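Long-range contact in putative acetylornithine deacetylase (Sulfolobus tokodaii, PDB 3VPB), which probably joins the amino group of glutamate to the C-terminal glutamate of the carrier protein LysW, at the expense of ATP, in arginine biosynthesis: residues B[4-9]-B[29-34]. Residues are numbered along the deposited sequence; the frame is centred on the assembly and turned at random.
Sequences VLIVDI and DIINVA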
loop_
_atom_site.group_PDB
_atom_site.type_symbol
_atom_site.label_atom_id
_atom_site.label_comp_id
_atom_site.label_asym_id
_atom_site.label_seq_id
_atom_site.Cartn_x
_atom_site.Cartn_y
_atom_site.Cartn_z
ATOM N N VAL B 4 -20.556 -21.758 17.297
ATOM C CA VAL B 4 -20.571 -20.878 16.129
ATOM C C VAL B 4 -19.322 -21.103 15.309
ATOM O O VAL B 4 -18.227 -21.171 15.848
ATOM C CB VAL B 4 -20.805 -19.366 16.494
ATOM C CG1 VAL B 4 -19.699 -18.806 17.349
ATOM C CG2 VAL B 4 -20.983 -18.517 15.196
ATOM N N LEU B 5 -19.494 -21.223 13.995
ATOM C CA LEU B 5 -18.383 -21.405 13.080
ATOM C C LEU B 5 -18.191 -20.062 12.381
ATOM O O LEU B 5 -19.097 -19.591 11.737
ATOM C CB LEU B 5 -18.719 -22.525 12.069
ATOM C CG LEU B 5 -17.751 -22.877 10.915
ATOM C CD1 LEU B 5 -16.388 -23.333 11.476
ATOM C CD2 LEU B 5 -18.352 -23.998 10.023
ATOM N N ILE B 6 -17.030 -19.440 12.594
ATOM C CA ILE B 6 -16.767 -18.084 12.158
ATOM C C ILE B 6 -15.940 -18.188 10.881
ATOM O O ILE B 6 -14.870 -18.789 10.876
ATOM C CB ILE B 6 -15.942 -17.318 13.246
ATOM C CG1 ILE B 6 -16.743 -17.160 14.545
ATOM C CG2 ILE B 6 -15.429 -15.963 12.706
ATOM C CD1 ILE B 6 -18.015 -16.270 14.389
ATOM N N VAL B 7 -16.427 -17.596 9.790
ATOM C CA VAL B 7 -15.784 -17.809 8.489
ATOM C C VAL B 7 -15.715 -16.484 7.716
ATOM O O VAL B 7 -16.408 -15.527 8.070
ATOM C CB VAL B 7 -16.585 -18.846 7.641
ATOM C CG1 VAL B 7 -16.763 -20.173 8.428
ATOM C CG2 VAL B 7 -17.958 -18.285 7.193
ATOM N N ASP B 8 -14.853 -16.415 6.703
ATOM C CA ASP B 8 -14.975 -15.344 5.708
ATOM C C ASP B 8 -15.085 -15.929 4.306
ATOM O O ASP B 8 -16.045 -15.662 3.568
ATOM C CB ASP B 8 -13.893 -14.236 5.842
ATOM C CG ASP B 8 -12.454 -14.760 5.844
ATOM O OD1 ASP B 8 -11.526 -13.940 6.134
ATOM O OD2 ASP B 8 -12.212 -15.949 5.552
ATOM N N ILE B 9 -14.094 -16.727 3.937
ATOM C CA ILE B 9 -14.178 -17.510 2.716
ATOM C C ILE B 9 -14.339 -18.961 3.142
ATOM O O ILE B 9 -13.586 -19.449 3.983
ATOM C CB ILE B 9 -12.913 -17.355 1.823
ATOM C CG1 ILE B 9 -12.887 -15.993 1.109
ATOM C CG2 ILE B 9 -12.882 -18.465 0.760
ATOM C CD1 ILE B 9 -12.638 -14.781 1.988
ATOM N N ASP B 29 -24.374 -22.422 14.403
ATOM C CA ASP B 29 -24.662 -21.383 13.383
ATOM C C ASP B 29 -23.357 -21.055 12.695
ATOM O O ASP B 29 -22.282 -21.303 13.235
ATOM C CB ASP B 29 -25.169 -20.090 14.038
ATOM C CG ASP B 29 -26.523 -20.247 14.726
ATOM O OD1 ASP B 29 -26.746 -19.548 15.730
ATOM O OD2 ASP B 29 -27.356 -21.039 14.258
ATOM N N ILE B 30 -23.444 -20.455 11.515
ATOM C CA ILE B 30 -22.266 -19.938 10.849
ATOM C C ILE B 30 -22.446 -18.425 10.882
ATOM O O ILE B 30 -23.522 -17.916 10.551
ATOM C CB ILE B 30 -22.185 -20.401 9.372
ATOM C CG1 ILE B 30 -21.901 -21.905 9.271
ATOM C CG2 ILE B 30 -21.126 -19.567 8.594
ATOM C CD1 ILE B 30 -22.231 -22.568 7.942
ATOM N N ILE B 31 -21.412 -17.698 11.291
ATOM C CA ILE B 31 -21.412 -16.250 11.061
ATOM C C ILE B 31 -20.276 -15.924 10.101
ATOM O O ILE B 31 -19.117 -16.285 10.347
ATOM C CB ILE B 31 -21.213 -15.416 12.360
ATOM C CG1 ILE B 31 -22.396 -15.612 13.300
ATOM C CG2 ILE B 31 -21.086 -13.922 12.011
ATOM C CD1 ILE B 31 -22.208 -14.988 14.670
ATOM N N ASN B 32 -20.618 -15.276 8.992
ATOM C CA ASN B 32 -19.597 -14.820 8.064
ATOM C C ASN B 32 -19.157 -13.389 8.459
ATOM O O ASN B 32 -19.909 -12.415 8.285
ATOM C CB ASN B 32 -20.108 -14.850 6.613
ATOM C CG ASN B 32 -18.996 -14.608 5.629
ATOM O OD1 ASN B 32 -18.247 -13.639 5.766
ATOM N ND2 ASN B 32 -18.843 -15.501 4.667
ATOM N N VAL B 33 -17.942 -13.269 8.991
ATOM C CA VAL B 33 -17.461 -11.977 9.509
ATOM C C VAL B 33 -16.930 -11.052 8.416
ATOM O O VAL B 33 -16.536 -9.930 8.712
ATOM C CB VAL B 33 -16.459 -12.128 10.658
ATOM C CG1 VAL B 33 -17.159 -12.857 11.842
ATOM C CG2 VAL B 33 -15.246 -12.929 10.210
ATOM N N ALA B 34 -16.939 -11.511 7.164
ATOM C CA ALA B 34 -16.781 -10.585 6.038
ATOM C C ALA B 34 -18.120 -9.938 5.657
ATOM O O ALA B 34 -18.182 -9.108 4.724
ATOM C CB ALA B 34 -16.177 -11.290 4.834
#
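Ile31 N bonds Leu5 O where strands 4-7 and 29-32 run parallel, the two strands of a beta-alpha-beta unit, linked through helix 12-23, in the Rossmann-like sheet of the preATP-grasp domain. Four backbone bonds join the two segments, from Leu5 N on Asp29 O to Val33 N, just past the strand, on Val7 O. On the face of Val4, Ile6 and Ile31, the Ile6 CD1 end lies alongside Ile31 CB. Ile31, with CG1 anti to its carbonyl carbon (chi1 -65°), sends that branch to Val4 CG2 at 3.7 Å. The Ile6 CG2 methyl abuts both methyls of Val33, nearest CG1 at 3.7 Å, the two side chains crossing at about a right angle, and helix 57-69 also packs on Ile6. On the other face, Ile30 CG2 touches Val7 CG2 at 3.7 Å; helix 12-23 lies on Leu5 and Val7, and Leu20 of the LysW chain packs on Ile30. At the strand end, Asn32 links the two segments: an alanine here would probably leave Asp8 O without this donor and undo the Asx turn in which OD1 accepts from Ala34 N. The Asn32 ND2 bond to Asp8 O measures 3.0 Å, its donor tilted 34° from the carbonyl plane.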